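Local coordinates for ABC transporter, substrate binding protein (Polyamine) (Agrobacterium tumefaciens, PDB 4EUO) that binds gamma-aminobutyric acid selectively as the periplasmic substrate-binding protein of an ABC transporter, probably handing it on for uptake, at residues 18-23 with 250-255; 121-126 with 170-175; 156-161 with 294-299; 216-221 with 283-288. All blocks are in the same frame, centred on the assembly; numbering follows the deposited sequence.

Contact 1 (18-23 with 250-255); sequences AAWAEK and AQAQAD
Lys23 and Asp255 join helix 10-28 to helix 250-260 through a salt bridge, NZ of Lys23 lying 2.7 Å from OD2 of Asp255. The carboxylate oxygen offers its anti lone pair, the one turned away from OD1. The same ammonium group donates to Ala19 O (NZ to O 2.8 Å), one turn back in its own helix. This double hold follows from a chain that is straight until its last bond and then bends at chi4 (70°), turning NZ back toward Ala19 O while it stays in reach of Asp255. OD1 of Asp255 is occupied in turn by NE2 of Gln251, 3.0 Å away, which meets it on the syn side but out of the carboxylate plane.

A second polar link is weak: Trp20 NE1 donates to the backbone O of Ala252 over 3.1 Å, at the indole edge. Farther along the ring, CZ2 of Trp20 passes 3.6 Å from NE2 of Gln253, an amide whose own hydrogen bonds go to Val265, Ser98 and Ala247.

The apolar contacts are small. Ala252 CB lies 3.6 Å from Trp20 CD1, and Ala19 CB touches Asp255 CB at 3.9 Å. Alanines here let the segment axes approach to 8.7 Å at 145°, a roughly antiparallel pair; Trp20 also reaches Phe243 of helix 237-247. Such helices flanking a central sheet are characteristic of the alpha/beta lobes of periplasmic binding proteins.

Contact 2 (121-126 with 170-175); sequences DLFDTA and DTIKSD
Ile172 presses its CD1 methyl onto the ring of Phe123, a CH-pi contact with the carbon 3.9 Å from the ring centroid and 26° off the normal. The methyl is displaced toward the rim, nearest to CD1 and CE1 of Phe123, and the two side chains run at about a right angle. With chi1 at 65°, Ile172 tucks CG1 between its backbone N and carbonyl carbon, which sends CD1 to the ring and leaves CG2 for a different surface.

The second branch, CG2, packs on the CG2 methyl of Thr125 at 3.7 Å and also lies 3.4 Å from the carbonyl O of Phe123, so the two branches of Ile172 meet the ring and the backbone of Phe123, the first residue past helix 119-122. The Thr125 methyl also comes within 3.9 Å of OD2 of Asp175.

The polar link is made through water. One molecule donates both to Phe123 O (2.8 Å) and to OG1 of Thr171 (2.7 Å), bridging the two loops beside the isoleucine; OG1 of Thr171 also bonds to the backbone O of Lys168.

Around this pair, Phe134 of strand 132-135 meets the Phe123 ring, and Ala146 and Ala149 of helix 142-149 also touch it. No direct hydrogen bond joins the two segments, so their cohesion rests on the buried isoleucine and phenylalanine, with the water giving Phe123 O a polar partner at the border of the apolar patch.

Contact 3 (156-161 with 294-299); sequences KLYPLD and MNYWAQ
A loop with a cis peptide bond before Pro159 meets the short helix 294-299, and Tyr296 of that helix lies against the loop. Chi1 of Tyr296 is 176°, pointing CG opposite the backbone N and setting the phenol alongside the loop, with one ring face turned to it. At its tip, OH accepts a hydrogen bond from the backbone N of Leu160 (3.3 Å, N-H...O angle 142°), while CB of Pro159 lies 3.4 Å from the same oxygen.

Two more loop side chains approach the ring from that same side. CD1 of Tyr158 stands over the face near the rim, 3.5 Å from CD2 of Tyr296; the two ring planes are inclined at 54°, with centroids 5.1 Å apart, an oblique pairing. CG of Leu160 touches CE2 of Tyr296 at 3.8 Å. Its CD1 branch reaches on to Trp297, 3.8 Å from NE1, and the leucine and indole side chains cross at about a right angle.

The polar ends of two of these aromatic residues converge outside the segments: OH of Tyr158 and NE1 of Trp297 both hydrogen-bond to OE2 of Glu144, and the tyrosine OH also bonds to the backbone N of Asp293. Glu144 belongs to helix 142-149, which touches Trp297 through Ile143 and Leu160 through Leu147. Trp297 additionally packs on Asp62 of helix 61-67, and Asp161 N-caps helix 162-170, so the contact lies among three helices besides 294-299.

Contact 4 (216-221 with 283-288); sequences TSWAQN and DQQTES
Gln285 lies across the indole of Trp218 at about a right angle, touching it from CB to the amide. CB already lies over the rim of the six-membered ring, 3.4 Å from CE3 of Trp218. CG sits over that ring in a CH-pi contact, 3.5 Å from its centroid and 13° off the normal. The chain then bends at chi2 (-80°), which lays the terminal amide flat on the indole: CD is 3.6 Å from CD2 of Trp218, and the amide and ring planes differ by only 6°, a stacked arrangement. The amide tip spreads over the five-membered ring and the ring junction. Thr216 CG2 covers the opposite face of the tryptophan, which is thus sandwiched.

The backbone of Gln285 forms an inverse gamma turn whose central O receives ND2 of Asn221 (2.9 Å), in the carbonyl plane. Trp218 O takes both Asn221 N, which closes the type II turn 218-221, and Asn221 ND2 (2.8 Å), which thus ties the turn to the other segment. OG of Ser288 accepts from Gln220 N at 3.2 Å, and a water that donates to Trp218 O accepts from Ser288 N.

The turn interrupts strand 215-229. Beyond it Asn221 pairs by backbone with Val290 of strand 289-291, and its OD1 bonds to Ser102 of strand 96-107. Trp218 packs on Val104 of that strand and on Asn201 of helix 201-209.

None of the four contacts touches another or includes a residue of the GABA pocket; contact 2 is the most peripheral, 24 Å from the chain's centre. Contacts 1 and 2 have centres 40 Å apart on opposite sides of the chain's centre; contacts 1 and 3 also lie on opposite sides, 32 Å apart. Contacts 3 and 4 have centres 20 Å apart, with contact 4 nested in the chain loop that contact 3 closes. Contact 2 approaches contact 4 to about 7 Å between nearest atoms. The side chains of Trp20, Trp297 and Trp218 lie about 11, 12 and 12 Å from the ligand, which is held by residues such as Trp200, Arg203 and Asp226.

Contact 1 (18-23 with 250-255)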
loop_
_atom_site.group_PDB
_atom_site.type_symbol
_atom_site.label_atom_id
_atom_site.label_comp_id
_atom_site.label_asym_id
_atom_site.label_seq_id
_atom_site.Cartn_x
_atom_site.Cartn_y
_atom_site.Cartn_z
ATOM N N ALA A 18 -4.044 0.508 -16.978
ATOM C CA ALA A 18 -3.410 -0.062 -18.159
ATOM C C ALA A 18 -3.355 -1.578 -18.086
ATOM O O ALA A 18 -3.575 -2.251 -19.099
ATOM C CB ALA A 18 -1.995 0.489 -18.299
ATOM N N ALA A 19 -3.030 -2.142 -16.908
ATOM C CA ALA A 19 -2.877 -3.590 -16.773
ATOM C C ALA A 19 -4.168 -4.384 -16.769
ATOM O O ALA A 19 -4.158 -5.558 -17.141
ATOM C CB ALA A 19 -2.078 -3.920 -15.521
ATOM N N TRP A 20 -5.280 -3.793 -16.275
ATOM C CA TRP A 20 -6.530 -4.522 -16.037
ATOM C C TRP A 20 -7.738 -4.097 -16.833
ATOM O O TRP A 20 -8.599 -4.938 -17.101
ATOM C CB TRP A 20 -6.867 -4.437 -14.522
ATOM C CG TRP A 20 -5.815 -5.006 -13.606
ATOM C CD1 TRP A 20 -4.788 -5.855 -13.946
ATOM C CD2 TRP A 20 -5.701 -4.789 -12.188
ATOM N NE1 TRP A 20 -4.037 -6.164 -12.834
ATOM C CE2 TRP A 20 -4.592 -5.539 -11.734
ATOM C CE3 TRP A 20 -6.430 -4.026 -11.252
ATOM C CZ2 TRP A 20 -4.196 -5.553 -10.392
ATOM C CZ3 TRP A 20 -6.050 -4.068 -9.923
ATOM C CH2 TRP A 20 -4.934 -4.801 -9.508
ATOM N N ALA A 21 -7.913 -2.797 -17.090
ATOM C CA ALA A 21 -9.168 -2.324 -17.672
ATOM C C ALA A 21 -9.559 -2.848 -19.015
ATOM O O ALA A 21 -10.675 -3.365 -19.144
ATOM C CB ALA A 21 -9.264 -0.813 -17.617
ATOM N N GLU A 22 -8.637 -2.849 -19.995
ATOM C CA GLU A 22 -8.975 -3.395 -21.310
ATOM C C GLU A 22 -9.137 -4.886 -21.293
ATOM O O GLU A 22 -10.020 -5.404 -21.984
ATOM C CB GLU A 22 -8.002 -2.965 -22.371
ATOM C CG GLU A 22 -8.352 -1.577 -22.857
ATOM C CD GLU A 22 -7.558 -1.101 -24.051
ATOM O OE1 GLU A 22 -8.170 -0.502 -24.961
ATOM O OE2 GLU A 22 -6.333 -1.344 -24.090
ATOM N N LYS A 23 -8.325 -5.601 -20.504
ATOM C CA LYS A 23 -8.457 -7.049 -20.395
ATOM C C LYS A 23 -9.880 -7.389 -19.938
ATOM O O LYS A 23 -10.500 -8.294 -20.507
ATOM C CB LYS A 23 -7.445 -7.617 -19.381
ATOM C CG LYS A 23 -6.035 -7.831 -19.924
ATOM C CD LYS A 23 -5.114 -8.383 -18.820
ATOM C CE LYS A 23 -3.652 -8.427 -19.191
ATOM N NZ LYS A 23 -3.037 -7.046 -19.294
ATOM N N ALA A 250 -2.833 -14.406 -13.592
ATOM C CA ALA A 250 -1.396 -14.363 -13.752
ATOM C C ALA A 250 -0.863 -13.284 -14.637
ATOM O O ALA A 250 0.030 -12.548 -14.215
ATOM C CB ALA A 250 -0.868 -15.725 -14.205
ATOM N N GLN A 251 -1.381 -13.192 -15.872
ATOM C CA GLN A 251 -0.874 -12.174 -16.785
ATOM C C GLN A 251 -1.205 -10.761 -16.305
ATOM O O GLN A 251 -0.345 -9.891 -16.373
ATOM C CB GLN A 251 -1.371 -12.398 -18.237
ATOM C CG GLN A 251 -0.609 -11.576 -19.277
ATOM C CD GLN A 251 0.854 -11.922 -19.404
ATOM O OE1 GLN A 251 1.233 -13.048 -19.762
ATOM N NE2 GLN A 251 1.706 -10.946 -19.160
ATOM N N ALA A 252 -2.447 -10.545 -15.838
ATOM C CA ALA A 252 -2.897 -9.255 -15.312
ATOM C C ALA A 252 -2.006 -8.825 -14.133
ATOM O O ALA A 252 -1.617 -7.657 -14.074
ATOM C CB ALA A 252 -4.346 -9.351 -14.879
ATOM N N GLN A 253 -1.632 -9.772 -13.257
ATOM C CA GLN A 253 -0.771 -9.438 -12.120
ATOM C C GLN A 253 0.667 -9.142 -12.579
ATOM O O GLN A 253 1.338 -8.220 -12.073
ATOM C CB GLN A 253 -0.793 -10.560 -11.105
ATOM C CG GLN A 253 -2.027 -10.519 -10.219
ATOM C CD GLN A 253 -1.881 -9.438 -9.166
ATOM O OE1 GLN A 253 -0.844 -9.367 -8.509
ATOM N NE2 GLN A 253 -2.907 -8.583 -8.984
ATOM N N ALA A 254 1.176 -9.941 -13.545
ATOM C CA ALA A 254 2.513 -9.675 -14.061
ATOM C C ALA A 254 2.529 -8.290 -14.718
ATOM O O ALA A 254 3.485 -7.556 -14.551
ATOM C CB ALA A 254 2.889 -10.751 -15.095
ATOM N N ASP A 255 1.479 -7.930 -15.466
ATOM C CA ASP A 255 1.451 -6.618 -16.117
ATOM C C ASP A 255 1.360 -5.478 -15.119
ATOM O O ASP A 255 2.049 -4.480 -15.292
ATOM C CB ASP A 255 0.310 -6.545 -17.151
ATOM C CG ASP A 255 0.498 -7.500 -18.341
ATOM O OD1 ASP A 255 1.604 -8.074 -18.480
ATOM O OD2 ASP A 255 -0.482 -7.743 -19.042
#

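Contact 2 (121-126 with 170-175)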
loop_
_atom_site.group_PDB
_atom_site.type_symbol
_atom_site.label_atom_id
_atom_site.label_comp_id
_atom_site.label_asym_id
_atom_site.label_seq_id
_atom_site.Cartn_x
_atom_site.Cartn_y
_atom_site.Cartn_z
ATOM N N ASP A 121 18.932 6.189 10.642
ATOM C CA ASP A 121 19.371 7.420 9.982
ATOM C C ASP A 121 18.204 8.382 9.779
ATOM O O ASP A 121 18.323 9.595 10.002
ATOM C CB ASP A 121 19.966 7.120 8.603
ATOM C CG ASP A 121 21.236 6.285 8.576
ATOM O OD1 ASP A 121 21.945 6.234 9.622
ATOM O OD2 ASP A 121 21.517 5.694 7.522
ATOM N N LEU A 122 17.046 7.818 9.328
ATOM C CA LEU A 122 15.897 8.674 9.038
ATOM C C LEU A 122 15.400 9.366 10.300
ATOM O O LEU A 122 14.831 10.467 10.215
ATOM C CB LEU A 122 14.787 7.800 8.405
ATOM C CG LEU A 122 13.572 8.555 7.901
ATOM C CD1 LEU A 122 13.947 9.602 6.834
ATOM C CD2 LEU A 122 12.544 7.618 7.364
ATOM N N PHE A 123 15.644 8.781 11.464
ATOM C CA PHE A 123 15.256 9.364 12.734
ATOM C C PHE A 123 16.381 10.212 13.366
ATOM O O PHE A 123 16.197 10.688 14.476
ATOM C CB PHE A 123 14.750 8.280 13.701
ATOM C CG PHE A 123 13.307 7.890 13.437
ATOM C CD1 PHE A 123 12.292 8.321 14.279
ATOM C CD2 PHE A 123 12.976 7.086 12.358
ATOM C CE1 PHE A 123 10.957 7.986 14.021
ATOM C CE2 PHE A 123 11.645 6.731 12.110
ATOM C CZ PHE A 123 10.649 7.181 12.946
ATOM N N ASP A 124 17.483 10.451 12.630
ATOM C CA ASP A 124 18.605 11.225 13.181
ATOM C C ASP A 124 18.654 12.582 12.484
ATOM O O ASP A 124 19.253 12.715 11.431
ATOM C CB ASP A 124 19.926 10.451 13.037
ATOM C CG ASP A 124 21.086 11.058 13.800
ATOM O OD1 ASP A 124 21.079 12.276 14.004
ATOM O OD2 ASP A 124 22.032 10.302 14.147
ATOM N N THR A 125 18.007 13.579 13.091
ATOM C CA THR A 125 17.977 14.936 12.543
ATOM C C THR A 125 19.302 15.686 12.670
ATOM O O THR A 125 19.502 16.638 11.929
ATOM C CB THR A 125 16.833 15.741 13.143
ATOM O OG1 THR A 125 17.022 15.833 14.560
ATOM C CG2 THR A 125 15.475 15.144 12.819
ATOM N N ALA A 126 20.212 15.256 13.568
ATOM C CA ALA A 126 21.506 15.944 13.673
ATOM C C ALA A 126 22.376 15.578 12.477
ATOM O O ALA A 126 22.965 16.448 11.835
ATOM C CB ALA A 126 22.202 15.550 14.958
ATOM N N ASP A 170 8.284 11.388 18.752
ATOM C CA ASP A 170 8.358 12.722 19.365
ATOM C C ASP A 170 9.714 13.361 19.155
ATOM O O ASP A 170 9.773 14.597 19.066
ATOM C CB ASP A 170 8.096 12.609 20.862
ATOM C CG ASP A 170 6.637 12.531 21.235
ATOM O OD1 ASP A 170 5.787 12.793 20.359
ATOM O OD2 ASP A 170 6.338 12.209 22.414
ATOM N N THR A 171 10.809 12.561 19.068
ATOM C CA THR A 171 12.142 13.141 18.890
ATOM C C THR A 171 12.312 13.867 17.555
ATOM O O THR A 171 13.250 14.672 17.405
ATOM C CB THR A 171 13.246 12.085 19.067
ATOM O OG1 THR A 171 13.257 11.184 17.951
ATOM C CG2 THR A 171 13.163 11.323 20.388
ATOM N N ILE A 172 11.432 13.583 16.555
ATOM C CA ILE A 172 11.558 14.207 15.241
ATOM C C ILE A 172 10.254 14.831 14.784
ATOM O O ILE A 172 10.202 15.301 13.648
ATOM C CB ILE A 172 12.040 13.178 14.175
ATOM C CG1 ILE A 172 10.994 12.060 13.936
ATOM C CG2 ILE A 172 13.402 12.590 14.560
ATOM C CD1 ILE A 172 11.172 11.332 12.586
ATOM N N LYS A 173 9.223 14.850 15.646
ATOM C CA LYS A 173 7.879 15.274 15.272
ATOM C C LYS A 173 7.822 16.605 14.542
ATOM O O LYS A 173 7.123 16.714 13.538
ATOM C CB LYS A 173 6.949 15.267 16.486
ATOM C CG LYS A 173 5.473 15.221 16.110
ATOM C CD LYS A 173 4.627 15.225 17.357
ATOM C CE LYS A 173 3.172 15.029 17.039
ATOM N NZ LYS A 173 2.360 15.249 18.275
ATOM N N SER A 174 8.560 17.623 15.026
ATOM C CA SER A 174 8.499 18.944 14.383
ATOM C C SER A 174 9.149 18.968 13.015
ATOM O O SER A 174 8.992 19.935 12.268
ATOM C CB SER A 174 9.087 20.033 15.273
ATOM O OG SER A 174 10.492 19.907 15.350
ATOM N N ASP A 175 9.889 17.900 12.659
ATOM C CA ASP A 175 10.538 17.818 11.358
ATOM C C ASP A 175 9.810 16.903 10.368
ATOM O O ASP A 175 10.302 16.670 9.265
ATOM C CB ASP A 175 12.032 17.491 11.471
ATOM C CG ASP A 175 12.851 18.750 11.812
ATOM O OD1 ASP A 175 12.529 19.851 11.271
ATOM O OD2 ASP A 175 13.795 18.640 12.605
HETATM O O HOH W 1 15.504 9.926 17.085
#

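Contact 3 (156-161 with 294-299)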
loop_
_atom_site.group_PDB
_atom_site.type_symbol
_atom_site.label_atom_id
_atom_site.label_comp_id
_atom_site.label_asym_id
_atom_site.label_seq_id
_atom_site.Cartn_x
_atom_site.Cartn_y
_atom_site.Cartn_z
ATOM N N LYS A 156 10.767 -9.013 16.829
ATOM C CA LYS A 156 10.187 -8.688 18.135
ATOM C C LYS A 156 9.259 -7.460 18.092
ATOM O O LYS A 156 8.949 -6.895 19.134
ATOM C CB LYS A 156 11.300 -8.452 19.177
ATOM C CG LYS A 156 12.255 -9.645 19.345
ATOM C CD LYS A 156 11.984 -10.449 20.614
ATOM C CE LYS A 156 12.761 -9.944 21.811
ATOM N NZ LYS A 156 12.411 -10.690 23.048
ATOM N N LEU A 157 8.765 -7.085 16.914
ATOM C CA LEU A 157 7.911 -5.907 16.817
ATOM C C LEU A 157 6.552 -6.077 17.454
ATOM O O LEU A 157 6.030 -5.119 18.002
ATOM C CB LEU A 157 7.690 -5.529 15.346
ATOM C CG LEU A 157 8.889 -4.854 14.697
ATOM C CD1 LEU A 157 8.706 -4.835 13.192
ATOM C CD2 LEU A 157 9.078 -3.404 15.219
ATOM N N TYR A 158 5.964 -7.279 17.346
ATOM C CA TYR A 158 4.602 -7.506 17.801
ATOM C C TYR A 158 4.514 -8.296 19.100
ATOM O O TYR A 158 5.262 -9.264 19.263
ATOM C CB TYR A 158 3.765 -8.186 16.718
ATOM C CG TYR A 158 3.741 -7.397 15.432
ATOM C CD1 TYR A 158 2.901 -6.307 15.285
ATOM C CD2 TYR A 158 4.613 -7.698 14.390
ATOM C CE1 TYR A 158 2.920 -5.524 14.136
ATOM C CE2 TYR A 158 4.677 -6.894 13.247
ATOM C CZ TYR A 158 3.818 -5.815 13.127
ATOM O OH TYR A 158 3.828 -5.069 11.974
ATOM N N PRO A 159 3.623 -7.919 20.031
ATOM C CA PRO A 159 2.680 -6.791 19.959
ATOM C C PRO A 159 3.384 -5.452 20.006
ATOM O O PRO A 159 4.414 -5.307 20.646
ATOM C CB PRO A 159 1.766 -7.010 21.172
ATOM C CG PRO A 159 2.646 -7.721 22.167
ATOM C CD PRO A 159 3.530 -8.626 21.332
ATOM N N LEU A 160 2.829 -4.469 19.329
ATOM C CA LEU A 160 3.481 -3.180 19.239
ATOM C C LEU A 160 3.599 -2.466 20.567
ATOM O O LEU A 160 2.627 -2.416 21.312
ATOM C CB LEU A 160 2.711 -2.277 18.280
ATOM C CG LEU A 160 2.659 -2.734 16.827
ATOM C CD1 LEU A 160 1.645 -1.884 16.078
ATOM C CD2 LEU A 160 4.047 -2.733 16.156
ATOM N N ASP A 161 4.766 -1.860 20.833
ATOM C CA ASP A 161 4.934 -1.005 21.997
ATOM C C ASP A 161 4.641 0.430 21.514
ATOM O O ASP A 161 5.531 1.156 21.037
ATOM C CB ASP A 161 6.331 -1.153 22.570
ATOM C CG ASP A 161 6.539 -0.425 23.874
ATOM O OD1 ASP A 161 5.762 0.516 24.154
ATOM O OD2 ASP A 161 7.574 -0.690 24.533
ATOM N N MET A 294 -0.374 -7.458 9.086
ATOM C CA MET A 294 -1.673 -6.832 8.835
ATOM C C MET A 294 -2.793 -7.473 9.588
ATOM O O MET A 294 -3.794 -6.806 9.849
ATOM C CB MET A 294 -1.984 -6.804 7.346
ATOM C CG MET A 294 -0.942 -5.987 6.535
ATOM S SD MET A 294 -1.471 -5.772 4.841
ATOM C CE MET A 294 -1.529 -7.436 4.238
ATOM N N ASN A 295 -2.636 -8.754 9.974
ATOM C CA ASN A 295 -3.671 -9.405 10.771
ATOM C C ASN A 295 -3.660 -8.851 12.200
ATOM O O ASN A 295 -4.716 -8.594 12.781
ATOM C CB ASN A 295 -3.465 -10.900 10.745
ATOM C CG ASN A 295 -3.809 -11.476 9.397
ATOM O OD1 ASN A 295 -3.080 -12.311 8.850
ATOM N ND2 ASN A 295 -4.913 -11.012 8.816
ATOM N N TYR A 296 -2.478 -8.588 12.732
ATOM C CA TYR A 296 -2.366 -7.968 14.041
ATOM C C TYR A 296 -3.039 -6.600 14.014
ATOM O O TYR A 296 -3.844 -6.266 14.891
ATOM C CB TYR A 296 -0.887 -7.792 14.436
ATOM C CG TYR A 296 -0.731 -7.068 15.743
ATOM C CD1 TYR A 296 -0.756 -7.760 16.949
ATOM C CD2 TYR A 296 -0.540 -5.683 15.782
ATOM C CE1 TYR A 296 -0.636 -7.094 18.157
ATOM C CE2 TYR A 296 -0.426 -5.008 16.981
ATOM C CZ TYR A 296 -0.465 -5.717 18.167
ATOM O OH TYR A 296 -0.377 -5.037 19.336
ATOM N N TRP A 297 -2.742 -5.800 12.981
ATOM C CA TRP A 297 -3.369 -4.505 12.843
ATOM C C TRP A 297 -4.888 -4.644 12.669
ATOM O O TRP A 297 -5.639 -3.883 13.303
ATOM C CB TRP A 297 -2.756 -3.737 11.662
ATOM C CG TRP A 297 -1.542 -2.949 12.046
ATOM C CD1 TRP A 297 -0.264 -3.409 12.206
ATOM C CD2 TRP A 297 -1.504 -1.546 12.284
ATOM N NE1 TRP A 297 0.580 -2.360 12.511
ATOM C CE2 TRP A 297 -0.155 -1.199 12.553
ATOM C CE3 TRP A 297 -2.456 -0.528 12.197
ATOM C CZ2 TRP A 297 0.245 0.120 12.768
ATOM C CZ3 TRP A 297 -2.061 0.780 12.394
ATOM C CH2 TRP A 297 -0.729 1.095 12.682
ATOM N N ALA A 298 -5.359 -5.610 11.873
ATOM C CA ALA A 298 -6.806 -5.770 11.673
ATOM C C ALA A 298 -7.492 -6.039 13.024
ATOM O O ALA A 298 -8.549 -5.474 13.287
ATOM C CB ALA A 298 -7.060 -6.942 10.754
ATOM N N GLN A 299 -6.847 -6.827 13.897
ATOM C CA GLN A 299 -7.447 -7.201 15.208
ATOM C C GLN A 299 -7.487 -6.023 16.166
ATOM O O GLN A 299 -8.279 -6.056 17.125
ATOM C CB GLN A 299 -6.651 -8.348 15.853
ATOM C CG GLN A 299 -6.769 -9.681 15.116
ATOM C CD GLN A 299 -5.932 -10.816 15.728
ATOM O OE1 GLN A 299 -5.245 -11.570 15.036
ATOM N NE2 GLN A 299 -5.968 -10.990 17.031
#

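Contact 4 (216-221 with 283-288)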
loop_
_atom_site.group_PDB
_atom_site.type_symbol
_atom_site.label_atom_id
_atom_site.label_comp_id
_atom_site.label_asym_id
_atom_site.label_seq_id
_atom_site.Cartn_x
_atom_site.Cartn_y
_atom_site.Cartn_z
ATOM N N THR A 216 16.533 4.802 -3.545
ATOM C CA THR A 216 15.724 4.042 -2.602
ATOM C C THR A 216 16.658 3.172 -1.758
ATOM O O THR A 216 17.464 2.434 -2.330
ATOM C CB THR A 216 14.743 3.126 -3.346
ATOM O OG1 THR A 216 13.774 3.936 -4.014
ATOM C CG2 THR A 216 14.014 2.194 -2.424
ATOM N N SER A 217 16.533 3.246 -0.430
ATOM C CA SER A 217 17.191 2.281 0.443
ATOM C C SER A 217 16.161 1.242 0.858
ATOM O O SER A 217 15.110 1.606 1.420
ATOM C CB SER A 217 17.808 2.922 1.675
ATOM O OG SER A 217 18.304 1.870 2.500
ATOM N N TRP A 218 16.477 -0.037 0.611
ATOM C CA TRP A 218 15.627 -1.166 0.986
ATOM C C TRP A 218 16.046 -1.762 2.334
ATOM O O TRP A 218 15.533 -2.836 2.707
ATOM C CB TRP A 218 15.695 -2.245 -0.092
ATOM C CG TRP A 218 15.087 -1.808 -1.388
ATOM C CD1 TRP A 218 15.715 -1.178 -2.431
ATOM C CD2 TRP A 218 13.746 -2.057 -1.816
ATOM N NE1 TRP A 218 14.833 -1.003 -3.475
ATOM C CE2 TRP A 218 13.619 -1.549 -3.129
ATOM C CE3 TRP A 218 12.642 -2.702 -1.231
ATOM C CZ2 TRP A 218 12.427 -1.640 -3.846
ATOM C CZ3 TRP A 218 11.471 -2.799 -1.944
ATOM C CH2 TRP A 218 11.360 -2.244 -3.221
ATOM N N ALA A 219 16.924 -1.067 3.088
ATOM C CA ALA A 219 17.362 -1.608 4.374
ATOM C C ALA A 219 16.193 -1.656 5.370
ATOM O O ALA A 219 15.608 -0.635 5.713
ATOM C CB ALA A 219 18.514 -0.770 4.933
ATOM N N GLN A 220 15.893 -2.856 5.867
ATOM C CA GLN A 220 14.746 -3.112 6.757
ATOM C C GLN A 220 13.431 -2.628 6.102
ATOM O O GLN A 220 12.536 -2.156 6.785
ATOM C CB GLN A 220 14.900 -2.533 8.166
ATOM C CG GLN A 220 16.122 -3.089 8.912
ATOM C CD GLN A 220 16.205 -2.418 10.249
ATOM O OE1 GLN A 220 16.276 -1.203 10.375
ATOM N NE2 GLN A 220 16.133 -3.211 11.313
ATOM N N ASN A 221 13.323 -2.746 4.786
ATOM C CA ASN A 221 12.077 -2.307 4.102
ATOM C C ASN A 221 10.915 -3.058 4.743
ATOM O O ASN A 221 11.058 -4.228 5.098
ATOM C CB ASN A 221 12.178 -2.519 2.612
ATOM C CG ASN A 221 12.178 -3.955 2.166
ATOM O OD1 ASN A 221 11.123 -4.532 1.856
ATOM N ND2 ASN A 221 13.389 -4.559 2.030
ATOM N N ASP A 283 9.192 -8.512 -3.125
ATOM C CA ASP A 283 9.316 -9.887 -2.632
ATOM C C ASP A 283 10.705 -10.507 -2.861
ATOM O O ASP A 283 10.967 -11.609 -2.358
ATOM C CB ASP A 283 8.184 -10.759 -3.182
ATOM C CG ASP A 283 8.124 -10.902 -4.679
ATOM O OD1 ASP A 283 8.856 -10.158 -5.387
ATOM O OD2 ASP A 283 7.270 -11.704 -5.167
ATOM N N GLN A 284 11.595 -9.797 -3.574
ATOM C CA GLN A 284 12.989 -10.188 -3.783
ATOM C C GLN A 284 13.962 -9.333 -2.974
ATOM O O GLN A 284 15.159 -9.634 -2.959
ATOM C CB GLN A 284 13.371 -10.117 -5.271
ATOM C CG GLN A 284 12.513 -11.023 -6.156
ATOM C CD GLN A 284 12.748 -12.485 -5.885
ATOM O OE1 GLN A 284 13.882 -12.930 -5.701
ATOM N NE2 GLN A 284 11.680 -13.261 -5.841
ATOM N N GLN A 285 13.488 -8.257 -2.305
ATOM C CA GLN A 285 14.360 -7.341 -1.568
ATOM C C GLN A 285 14.440 -7.820 -0.135
ATOM O O GLN A 285 14.083 -7.113 0.809
ATOM C CB GLN A 285 13.791 -5.910 -1.660
ATOM C CG GLN A 285 13.681 -5.409 -3.111
ATOM C CD GLN A 285 14.966 -4.900 -3.732
ATOM O OE1 GLN A 285 14.952 -4.336 -4.851
ATOM N NE2 GLN A 285 16.069 -4.941 -3.003
ATOM N N THR A 286 14.988 -9.045 0.027
ATOM C CA THR A 286 14.913 -9.809 1.258
ATOM C C THR A 286 16.154 -9.840 2.109
ATOM O O THR A 286 16.092 -10.407 3.211
ATOM C CB THR A 286 14.411 -11.203 0.963
ATOM O OG1 THR A 286 15.348 -11.829 0.075
ATOM C CG2 THR A 286 13.050 -11.212 0.300
ATOM N N GLU A 287 17.251 -9.224 1.663
ATOM C CA GLU A 287 18.521 -9.192 2.437
ATOM C C GLU A 287 18.272 -8.680 3.854
ATOM O O GLU A 287 18.713 -9.269 4.851
ATOM C CB GLU A 287 19.543 -8.282 1.742
ATOM C CG GLU A 287 20.968 -8.384 2.262
ATOM C CD GLU A 287 21.981 -7.881 1.249
ATOM O OE1 GLU A 287 22.352 -8.664 0.343
ATOM O OE2 GLU A 287 22.367 -6.693 1.331
ATOM N N SER A 288 17.525 -7.578 3.947
ATOM C CA SER A 288 17.199 -6.981 5.230
ATOM C C SER A 288 15.796 -6.447 5.030
ATOM O O SER A 288 15.597 -5.375 4.458
ATOM C CB SER A 288 18.154 -5.837 5.532
ATOM O OG SER A 288 17.772 -5.230 6.748
HETATM O O HOH W 2 17.101 -5.467 1.940
#